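Local coordinates for probable enoyl-CoA hydratase/isomerase (Pseudomonas aeruginosa, PDB 7BOR), which binds coenzyme A within a crotonase fold and probably acts on acyl-CoA substrates as an enoyl-CoA hydratase or isomerase, at residues A[68-73]-A[240-245]; A[140-145]-A[219-224]. One frame throughout, in Å; residues are numbered along the deposited sequence.

Contact 1 (A[68-73]-A[240-245]). With COA (coenzyme A), chain C.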
ATOM      1  N   ASP A  68       8.186 -14.428   6.703  1.00 43.85           N
ATOM      2  CA  ASP A  68       6.811 -14.723   7.059  1.00 47.29           C
ATOM      3  C   ASP A  68       6.138 -15.525   5.959  1.00 47.28           C
ATOM      4  O   ASP A  68       5.410 -16.484   6.239  1.00 44.78           O
ATOM      5  CB  ASP A  68       6.047 -13.433   7.335  1.00 44.98           C
ATOM      6  CG  ASP A  68       6.367 -12.847   8.697  1.00 51.14           C
ATOM      7  OD1 ASP A  68       7.563 -12.881   9.116  1.00 53.58           O
ATOM      8  OD2 ASP A  68       5.418 -12.322   9.322  1.00 46.45           O
ATOM      9  N   PHE A  69       6.395 -15.160   4.699  1.00 42.37           N
ATOM     10  CA  PHE A  69       5.785 -15.866   3.574  1.00 48.36           C
ATOM     11  C   PHE A  69       6.242 -17.316   3.517  1.00 46.90           C
ATOM     12  O   PHE A  69       5.453 -18.211   3.187  1.00 46.26           O
ATOM     13  CB  PHE A  69       6.132 -15.172   2.252  1.00 39.41           C
ATOM     14  CG  PHE A  69       5.105 -14.195   1.795  1.00 44.47           C
ATOM     15  CD1 PHE A  69       3.901 -14.048   2.486  1.00 40.31           C
ATOM     16  CD2 PHE A  69       5.324 -13.423   0.670  1.00 42.20           C
ATOM     17  CE1 PHE A  69       2.930 -13.166   2.064  1.00 45.51           C
ATOM     18  CE2 PHE A  69       4.371 -12.517   0.257  1.00 36.53           C
ATOM     19  CZ  PHE A  69       3.167 -12.396   0.948  1.00 39.97           C
ATOM     20  N   LEU A  70       7.506 -17.552   3.827  1.00 41.77           N
ATOM     21  CA  LEU A  70       8.104 -18.874   3.716  1.00 46.04           C
ATOM     22  C   LEU A  70       7.738 -19.759   4.903  1.00 50.16           C
ATOM     23  O   LEU A  70       7.423 -20.934   4.713  1.00 49.82           O
ATOM     24  CB  LEU A  70       9.619 -18.734   3.610  1.00 37.69           C
ATOM     25  CG  LEU A  70      10.120 -18.347   2.215  1.00 48.08           C
ATOM     26  CD1 LEU A  70      11.575 -17.855   2.271  1.00 44.47           C
ATOM     27  CD2 LEU A  70       9.970 -19.517   1.219  1.00 41.90           C
ATOM     28  N   GLU A  71       7.772 -19.216   6.126  0.84 48.57           N
ATOM     29  CA  GLU A  71       7.578 -20.023   7.324  0.84 51.90           C
ATOM     30  C   GLU A  71       6.114 -20.311   7.588  0.84 59.11           C
ATOM     31  O   GLU A  71       5.780 -21.376   8.125  0.84 67.49           O
ATOM     32  CB  GLU A  71       8.150 -19.334   8.560  0.84 51.67           C
ATOM     33  CG  GLU A  71       9.651 -19.373   8.664  0.84 56.19           C
ATOM     34  CD  GLU A  71      10.154 -18.629   9.881  0.84 57.31           C
ATOM     35  OE1 GLU A  71       9.310 -18.135  10.675  0.84 59.00           O
ATOM     36  OE2 GLU A  71      11.387 -18.559  10.044  0.84 59.66           O
ATOM     37  N   GLN A  72       5.234 -19.387   7.231  1.00 56.84           N
ATOM     38  CA  GLN A  72       3.814 -19.477   7.582  1.00 60.62           C
ATOM     39  C   GLN A  72       3.012 -18.840   6.476  1.00 57.71           C
ATOM     40  O   GLN A  72       2.522 -17.692   6.606  1.00 60.84           O
ATOM     41  CB  GLN A  72       3.559 -18.829   8.947  1.00 59.11           C
ATOM     42  CG  GLN A  72       2.104 -18.681   9.386  1.00 59.87           C
ATOM     43  CD  GLN A  72       1.997 -18.175  10.830  1.00 58.35           C
ATOM     44  OE1 GLN A  72       2.950 -18.311  11.616  1.00 67.40           O
ATOM     45  NE2 GLN A  72       0.852 -17.589  11.184  1.00 48.01           N
ATOM     46  N   PRO A  73       2.830 -19.512   5.341  1.00 56.71           N
ATOM     47  CA  PRO A  73       2.077 -18.948   4.215  1.00 51.50           C
ATOM     48  C   PRO A  73       0.656 -18.585   4.635  1.00 57.76           C
ATOM     49  O   PRO A  73      -0.160 -19.474   4.925  1.00 54.81           O
ATOM     50  CB  PRO A  73       2.072 -20.065   3.164  1.00 57.99           C
ATOM     51  CG  PRO A  73       3.175 -20.993   3.561  1.00 54.97           C
ATOM     52  CD  PRO A  73       3.271 -20.904   5.062  1.00 56.27           C
ATOM     53  N   GLU A 240      10.771 -21.707  -4.156  1.00 34.85           N
ATOM     54  CA  GLU A 240      12.137 -21.635  -4.681  1.00 37.11           C
ATOM     55  C   GLU A 240      12.568 -20.183  -4.906  1.00 43.92           C
ATOM     56  O   GLU A 240      13.642 -19.773  -4.450  1.00 39.81           O
ATOM     57  CB  GLU A 240      12.273 -22.433  -5.988  1.00 38.36           C
ATOM     58  CG  GLU A 240      13.696 -22.384  -6.614  1.00 50.29           C
ATOM     59  CD  GLU A 240      13.729 -22.678  -8.127  1.00 68.80           C
ATOM     60  OE1 GLU A 240      12.633 -22.791  -8.732  1.00 69.28           O
ATOM     61  OE2 GLU A 240      14.851 -22.789  -8.708  1.00 72.36           O
ATOM     62  N   ALA A 241      11.762 -19.401  -5.632  1.00 38.02           N
ATOM     63  CA  ALA A 241      12.105 -17.994  -5.887  1.00 42.43           C
ATOM     64  C   ALA A 241      12.220 -17.189  -4.595  1.00 40.38           C
ATOM     65  O   ALA A 241      13.043 -16.272  -4.500  1.00 44.31           O
ATOM     66  CB  ALA A 241      11.061 -17.352  -6.814  1.00 35.78           C
ATOM     67  N   LEU A 242      11.391 -17.497  -3.602  1.00 36.80           N
ATOM     68  CA  LEU A 242      11.359 -16.729  -2.365  1.00 41.42           C
ATOM     69  C   LEU A 242      12.608 -16.970  -1.523  1.00 46.85           C
ATOM     70  O   LEU A 242      13.221 -16.021  -1.010  1.00 44.53           O
ATOM     71  CB  LEU A 242      10.097 -17.096  -1.568  1.00 35.81           C
ATOM     72  CG  LEU A 242       8.790 -16.400  -1.918  1.00 39.03           C
ATOM     73  CD1 LEU A 242       7.619 -16.900  -1.016  1.00 41.65           C
ATOM     74  CD2 LEU A 242       9.004 -14.894  -1.820  1.00 38.26           C
ATOM     75  N   SER A 243      12.967 -18.242  -1.325  1.00 43.59           N
ATOM     76  CA  SER A 243      14.149 -18.555  -0.540  1.00 46.36           C
ATOM     77  C   SER A 243      15.399 -18.239  -1.323  1.00 47.40           C
ATOM     78  O   SER A 243      16.471 -18.131  -0.726  1.00 53.15           O
ATOM     79  CB  SER A 243      14.142 -20.024  -0.094  1.00 45.56           C
ATOM     80  OG  SER A 243      13.972 -20.887  -1.191  1.00 54.95           O
ATOM     81  N   ALA A 244      15.269 -18.074  -2.640  1.00 43.81           N
ATOM     82  CA  ALA A 244      16.378 -17.611  -3.466  1.00 48.69           C
ATOM     83  C   ALA A 244      16.704 -16.148  -3.185  1.00 55.32           C
ATOM     84  O   ALA A 244      17.885 -15.764  -3.188  1.00 54.70           O
ATOM     85  CB  ALA A 244      16.048 -17.796  -4.952  1.00 49.45           C
ATOM     86  N   PHE A 245      15.670 -15.317  -2.938  1.00 51.67           N
ATOM     87  CA  PHE A 245      15.899 -13.911  -2.585  1.00 58.04           C
ATOM     88  C   PHE A 245      16.645 -13.774  -1.253  1.00 58.75           C
ATOM     89  O   PHE A 245      17.680 -13.103  -1.179  1.00 57.43           O
ATOM     90  CB  PHE A 245      14.582 -13.120  -2.539  1.00 54.72           C
ATOM     91  CG  PHE A 245      14.798 -11.673  -2.186  1.00 57.14           C
ATOM     92  CD1 PHE A 245      14.900 -11.269  -0.853  1.00 58.28           C
ATOM     93  CD2 PHE A 245      14.976 -10.730  -3.179  1.00 56.90           C
ATOM     94  CE1 PHE A 245      15.175  -9.949  -0.527  1.00 58.09           C
ATOM     95  CE2 PHE A 245      15.233  -9.408  -2.861  1.00 55.74           C
ATOM     96  CZ  PHE A 245      15.356  -9.023  -1.536  1.00 55.59           C
TER
HETATM   97  N1A COA C 301      11.516  -9.547   3.584  1.00 39.74           N
HETATM   98  C2A COA C 301      12.446  -9.992   4.476  1.00 46.38           C
HETATM   99  N3A COA C 301      13.651  -9.363   4.623  1.00 42.56           N
HETATM  100  C4A COA C 301      13.867  -8.278   3.862  1.00 50.01           C
HETATM  101  C5A COA C 301      12.960  -7.816   2.976  1.00 47.55           C
HETATM  102  C6A COA C 301      11.757  -8.476   2.835  1.00 40.25           C
HETATM  103  N6A COA C 301      10.650  -8.112   1.938  1.00 38.35           N
HETATM  104  N7A COA C 301      13.464  -6.716   2.351  1.00 46.91           N
HETATM  105  C8A COA C 301      14.702  -6.479   2.837  1.00 52.42           C
HETATM  106  N9A COA C 301      14.900  -7.448   3.725  1.00 50.98           N
HETATM  107  C1B COA C 301      16.164  -7.444   4.490  1.00 54.33           C
HETATM  108  C2B COA C 301      17.408  -8.141   3.731  1.00 56.91           C
HETATM  109  O2B COA C 301      17.204  -9.610   3.773  1.00 53.67           O
HETATM  110  C3B COA C 301      18.389  -7.679   4.454  1.00 58.38           C
HETATM  111  O3B COA C 301      18.468  -8.397   5.755  1.00 60.63           O
HETATM  112  P3B COA C 301      19.832  -8.456   6.635  1.00 68.58           P
HETATM  113  O7A COA C 301      20.547  -7.120   6.635  1.00 68.59           O
HETATM  114  O8A COA C 301      20.698  -9.525   6.027  1.00 60.32           O
HETATM  115  O9A COA C 301      19.433  -8.779   8.044  1.00 66.88           O
HETATM  116  C4B COA C 301      18.041  -6.217   4.827  1.00 53.87           C
HETATM  117  O4B COA C 301      16.497  -6.220   4.836  1.00 56.24           O
HETATM  118  C5B COA C 301      18.514  -5.246   3.916  1.00 53.87           C
HETATM  119  O5B COA C 301      17.847  -5.506   2.722  1.00 53.17           O
HETATM  120  P1A COA C 301      18.690  -5.444   1.323  1.00 56.63           P
HETATM  121  O1A COA C 301      17.981  -6.183   0.207  1.00 55.96           O
HETATM  122  O2A COA C 301      20.099  -5.979   1.439  1.00 58.78           O
HETATM  123  O3A COA C 301      18.802  -3.830   1.006  1.00 57.37           O
HETATM  124  P2A COA C 301      18.868  -3.376  -0.579  1.00 55.48           P
HETATM  125  O4A COA C 301      19.154  -1.878  -0.600  1.00 51.06           O
HETATM  126  O5A COA C 301      19.926  -4.245  -1.190  1.00 54.72           O
HETATM  127  O6A COA C 301      17.455  -3.754  -1.371  1.00 46.27           O
HETATM  128  CBP COA C 301      15.102  -3.762  -1.826  1.00 47.46           C
HETATM  129  CCP COA C 301      16.268  -2.986  -1.113  1.00 49.84           C
HETATM  130  CDP COA C 301      13.726  -3.282  -1.241  1.00 40.58           C
HETATM  131  CEP COA C 301      15.133  -3.500  -3.353  1.00 42.18           C
HETATM  132  CAP COA C 301      15.425  -5.261  -1.526  1.00 46.66           C
HETATM  133  OAP COA C 301      15.552  -5.387  -0.142  1.00 44.37           O
HETATM  134  C9P COA C 301      14.318  -6.216  -1.970  1.00 50.46           C
HETATM  135  O9P COA C 301      14.139  -6.497  -3.119  1.00 50.98           O
HETATM  136  N8P COA C 301      13.504  -6.789  -0.878  1.00 47.67           N
HETATM  137  C7P COA C 301      12.398  -7.712  -1.142  1.00 46.83           C
HETATM  138  C6P COA C 301      11.310  -7.043  -2.034  1.00 41.58           C
HETATM  139  C5P COA C 301      10.192  -8.121  -2.208  1.00 40.81           C
HETATM  140  O5P COA C 301      10.317  -9.053  -2.923  1.00 38.19           O
HETATM  141  N4P COA C 301       8.966  -7.935  -1.454  1.00 39.72           N
HETATM  142  C3P COA C 301       7.924  -8.928  -1.539  1.00 44.58           C
HETATM  143  C2P COA C 301       7.126  -8.752  -2.804  1.00 43.39           C
HETATM  144  S1P COA C 301       5.875 -10.053  -2.698  1.00 57.94           S
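At the coenzyme A pocket of this crotonase-fold protein, the C-terminal helix 236-245 leans against helix 66-71 through Leu242, which meets both Phe69 and Leu70. The two leucine side chains run antiparallel, side by side, CD2 of Leu70 lying 3.7 Å from CB of Leu242. Each has its CG beside its own backbone N (chi1 -79° in Leu70, -84° in Leu242), and with an extended chi2 this places the methyls against the partner segment. CD1 of Leu242 continues to CB of Phe69 at 4.0 Å, while CD1 of Leu70 rests over the backbone of Ser243, 3.9 Å from its N. Ser62 O and Asn64 O, in the loop preceding helix 66-71, and Ile66 N, at the helix start, hydrogen-bond to coenzyme A. The two phenylalanine rings carry the contact on to the ligand. Phe69 turns its edge to the thiol, with CE2 4.1 Å from S1P, and Phe245 lies beside the pantetheine arm with the ligand CAP at its edge, in the ring plane; its approach to the neighbouring amide is tighter than expected and doubtful in detail. No hydrogen bond crosses between 68-73 and 240-245; the Ser243 hydroxyl bonds instead to Ile239 O, one turn back in its own helix.

Contact 2 (A[140-145]-A[219-224]); sequences SSLILP and RRVIAE
Val221 sets both of its methyl groups against segment 140-145: CB of Leu142 sits between them, 4.1 Å from CG1 and from CG2 of Val221. CG1 also comes 3.4 Å from OG of Ser141, a van der Waals contact between a methyl and a hydroxyl. CG2 is 4.1 Å from CD2 of Leu142 as well, the leucine side chain lying aslant the valine. Chi1 175° and chi2 70° together turn this CD2 of Leu142 to the valine. The pairing packs a helix of the crotonase core, 140-148, on the long helix 200-233 of its C-terminal helical region; within 140-145 and 219-224 the nearest CA atoms are those of Leu142 and Val221, 7.0 Å apart. One step outward, the Ser141 hydroxyl hydrogen-bonds to OE2 of Glu225, one turn beyond Val221 on the same long helix, so a polar link flanks the apolar touch. Leu142 also meets Glu217, one turn before Val221, and Ile143 reaches Leu218, carrying the packing further along helix 200-233. On another flank of helix 140-148, Leu144 packs on Ala153 and Leu157 of helix 150-157, while elsewhere on the long helix Arg219 forms a salt bridge with Glu90.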
ATOM      1  N   SER A 140      -4.751  -5.151  -7.793  1.00 26.64           N
ATOM      2  CA  SER A 140      -3.958  -4.542  -8.845  1.00 27.70           C
ATOM      3  C   SER A 140      -4.237  -5.164 -10.195  1.00 28.45           C
ATOM      4  O   SER A 140      -4.028  -4.502 -11.207  1.00 23.55           O
ATOM      5  CB  SER A 140      -2.490  -4.685  -8.506  1.00 26.17           C
ATOM      6  OG  SER A 140      -2.089  -6.044  -8.392  1.00 24.15           O
ATOM      7  N   SER A 141      -4.695  -6.434 -10.238  1.00 25.17           N
ATOM      8  CA  SER A 141      -5.049  -7.053 -11.516  1.00 22.15           C
ATOM      9  C   SER A 141      -6.295  -6.432 -12.104  1.00 22.74           C
ATOM     10  O   SER A 141      -6.521  -6.515 -13.311  1.00 22.69           O
ATOM     11  CB  SER A 141      -5.278  -8.570 -11.355  1.00 26.71           C
ATOM     12  OG  SER A 141      -6.393  -8.826 -10.539  1.00 25.90           O
ATOM     13  N   LEU A 142      -7.111  -5.799 -11.273  1.00 23.95           N
ATOM     14  CA  LEU A 142      -8.207  -4.995 -11.792  1.00 28.28           C
ATOM     15  C   LEU A 142      -7.840  -3.516 -11.967  1.00 27.19           C
ATOM     16  O   LEU A 142      -8.150  -2.916 -12.998  1.00 23.41           O
ATOM     17  CB  LEU A 142      -9.392  -5.116 -10.841  1.00 26.57           C
ATOM     18  CG  LEU A 142     -10.607  -4.246 -11.150  1.00 34.10           C
ATOM     19  CD1 LEU A 142     -11.244  -4.799 -12.405  1.00 34.84           C
ATOM     20  CD2 LEU A 142     -11.480  -4.221  -9.957  1.00 30.35           C
ATOM     21  N   ILE A 143      -7.292  -2.903 -10.921  1.00 24.93           N
ATOM     22  CA  ILE A 143      -7.082  -1.452 -10.920  1.00 27.29           C
ATOM     23  C   ILE A 143      -6.103  -1.039 -12.012  1.00 25.81           C
ATOM     24  O   ILE A 143      -6.340  -0.071 -12.731  1.00 26.28           O
ATOM     25  CB  ILE A 143      -6.615  -0.979  -9.529  1.00 25.68           C
ATOM     26  CG1 ILE A 143      -7.731  -1.209  -8.516  1.00 28.08           C
ATOM     27  CG2 ILE A 143      -6.165   0.504  -9.510  1.00 24.17           C
ATOM     28  CD1 ILE A 143      -7.295  -1.000  -7.066  1.00 24.37           C
ATOM     29  N   LEU A 144      -5.017  -1.759 -12.168  1.00 23.87           N
ATOM     30  CA  LEU A 144      -3.978  -1.252 -13.080  1.00 27.35           C
ATOM     31  C   LEU A 144      -4.351  -1.313 -14.560  1.00 27.48           C
ATOM     32  O   LEU A 144      -4.114  -0.340 -15.286  1.00 28.21           O
ATOM     33  CB  LEU A 144      -2.662  -1.991 -12.863  1.00 23.01           C
ATOM     34  CG  LEU A 144      -1.933  -1.643 -11.560  1.00 24.40           C
ATOM     35  CD1 LEU A 144      -0.636  -2.447 -11.502  1.00 23.50           C
ATOM     36  CD2 LEU A 144      -1.627  -0.146 -11.375  1.00 24.81           C
ATOM     37  N   PRO A 145      -4.982  -2.385 -15.059  1.00 26.18           N
ATOM     38  CA  PRO A 145      -5.386  -2.349 -16.472  1.00 26.40           C
ATOM     39  C   PRO A 145      -6.472  -1.317 -16.718  1.00 26.65           C
ATOM     40  O   PRO A 145      -6.524  -0.737 -17.809  1.00 28.10           O
ATOM     41  CB  PRO A 145      -5.836  -3.788 -16.773  1.00 26.17           C
ATOM     42  CG  PRO A 145      -5.244  -4.641 -15.694  1.00 25.14           C
ATOM     43  CD  PRO A 145      -5.124  -3.725 -14.462  1.00 25.46           C
ATOM     44  N   ARG A 219     -13.885  -6.050  -4.317  1.00 33.37           N
ATOM     45  CA  ARG A 219     -13.945  -7.048  -3.245  1.00 36.15           C
ATOM     46  C   ARG A 219     -13.807  -8.451  -3.815  1.00 36.30           C
ATOM     47  O   ARG A 219     -13.056  -9.272  -3.281  1.00 35.84           O
ATOM     48  CB  ARG A 219     -15.249  -6.922  -2.449  1.00 37.60           C
ATOM     49  CG  ARG A 219     -15.128  -5.903  -1.285  1.00 35.09           C
ATOM     50  CD  ARG A 219     -16.485  -5.659  -0.676  1.00 31.34           C
ATOM     51  NE  ARG A 219     -16.633  -4.419   0.068  1.00 39.04           N
ATOM     52  CZ  ARG A 219     -17.759  -3.713   0.061  1.00 40.87           C
ATOM     53  NH1 ARG A 219     -18.796  -4.125  -0.658  1.00 45.56           N
ATOM     54  NH2 ARG A 219     -17.845  -2.600   0.766  1.00 46.54           N
ATOM     55  N   ARG A 220     -14.481  -8.717  -4.940  1.00 32.69           N
ATOM     56  CA  ARG A 220     -14.457 -10.054  -5.531  1.00 39.03           C
ATOM     57  C   ARG A 220     -13.114 -10.337  -6.211  1.00 39.68           C
ATOM     58  O   ARG A 220     -12.589 -11.458  -6.133  1.00 34.29           O
ATOM     59  CB  ARG A 220     -15.659 -10.189  -6.487  1.00 39.84           C
ATOM     60  CG  ARG A 220     -15.395 -10.838  -7.856  1.00 47.47           C
ATOM     61  CD  ARG A 220     -16.543 -10.540  -8.835  1.00 55.63           C
ATOM     62  NE  ARG A 220     -16.176 -10.638 -10.265  1.00 66.94           N
ATOM     63  CZ  ARG A 220     -15.245  -9.886 -10.855  1.00 60.49           C
ATOM     64  NH1 ARG A 220     -14.562  -9.025 -10.125  1.00 57.44           N
ATOM     65  NH2 ARG A 220     -14.962  -9.998 -12.156  1.00 55.00           N
ATOM     66  N   VAL A 221     -12.520  -9.340  -6.868  1.00 33.36           N
ATOM     67  CA  VAL A 221     -11.192  -9.567  -7.431  1.00 32.45           C
ATOM     68  C   VAL A 221     -10.189  -9.859  -6.320  1.00 30.54           C
ATOM     69  O   VAL A 221      -9.360 -10.768  -6.437  1.00 31.53           O
ATOM     70  CB  VAL A 221     -10.746  -8.383  -8.304  1.00 31.23           C
ATOM     71  CG1 VAL A 221      -9.222  -8.511  -8.593  1.00 28.96           C
ATOM     72  CG2 VAL A 221     -11.564  -8.344  -9.606  1.00 27.48           C
ATOM     73  N   ILE A 222     -10.207  -9.074  -5.238  1.00 30.65           N
ATOM     74  CA  ILE A 222      -9.244  -9.323  -4.165  1.00 30.60           C
ATOM     75  C   ILE A 222      -9.398 -10.765  -3.640  1.00 36.40           C
ATOM     76  O   ILE A 222      -8.411 -11.418  -3.268  1.00 30.85           O
ATOM     77  CB  ILE A 222      -9.443  -8.260  -3.066  1.00 28.36           C
ATOM     78  CG1 ILE A 222      -8.933  -6.879  -3.551  1.00 28.56           C
ATOM     79  CG2 ILE A 222      -8.690  -8.584  -1.777  1.00 32.83           C
ATOM     80  CD1 ILE A 222      -9.185  -5.729  -2.573  1.00 30.11           C
ATOM     81  N   ALA A 223     -10.631 -11.292  -3.632  1.00 33.44           N
ATOM     82  CA  ALA A 223     -10.834 -12.681  -3.196  1.00 41.09           C
ATOM     83  C   ALA A 223     -10.264 -13.682  -4.199  1.00 36.20           C
ATOM     84  O   ALA A 223      -9.578 -14.630  -3.804  1.00 38.19           O
ATOM     85  CB  ALA A 223     -12.316 -12.963  -2.926  1.00 35.70           C
ATOM     86  N   GLU A 224     -10.512 -13.506  -5.505  1.00 31.52           N
ATOM     87  CA  GLU A 224      -9.907 -14.449  -6.453  1.00 37.14           C
ATOM     88  C   GLU A 224      -8.377 -14.374  -6.388  1.00 40.17           C
ATOM     89  O   GLU A 224      -7.702 -15.406  -6.234  1.00 35.15           O
ATOM     90  CB  GLU A 224     -10.397 -14.227  -7.890  1.00 35.90           C
ATOM     91  CG  GLU A 224      -9.936 -15.366  -8.867  1.00 48.30           C
ATOM     92  CD  GLU A 224     -10.382 -15.201 -10.357  1.00 54.68           C
ATOM     93  OE1 GLU A 224     -11.027 -14.191 -10.735  1.00 52.00           O
ATOM     94  OE2 GLU A 224     -10.073 -16.102 -11.175  1.00 56.42           O
TER

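From the N terminus the chain reaches 68-73 just after the coenzyme A-binding residues of the preceding loop and helix start, and then builds strands 95-99 and 116-120 before reaching 140-145. Contact 2 closes the inner loop of 73 intervening residues when helix 200-233 returns past helix 140-148. The chain then turns from helix 200-233 into helix 236-245, and contact 1 closes the outer loop, 166 residues long, so the two contacts nest without crossing. Their centres lie about 23 Å apart and they do not touch. Contact 2 joins helices away from the ligand; contact 1 lies beside coenzyme A and joins the last modelled helix to helix 66-71.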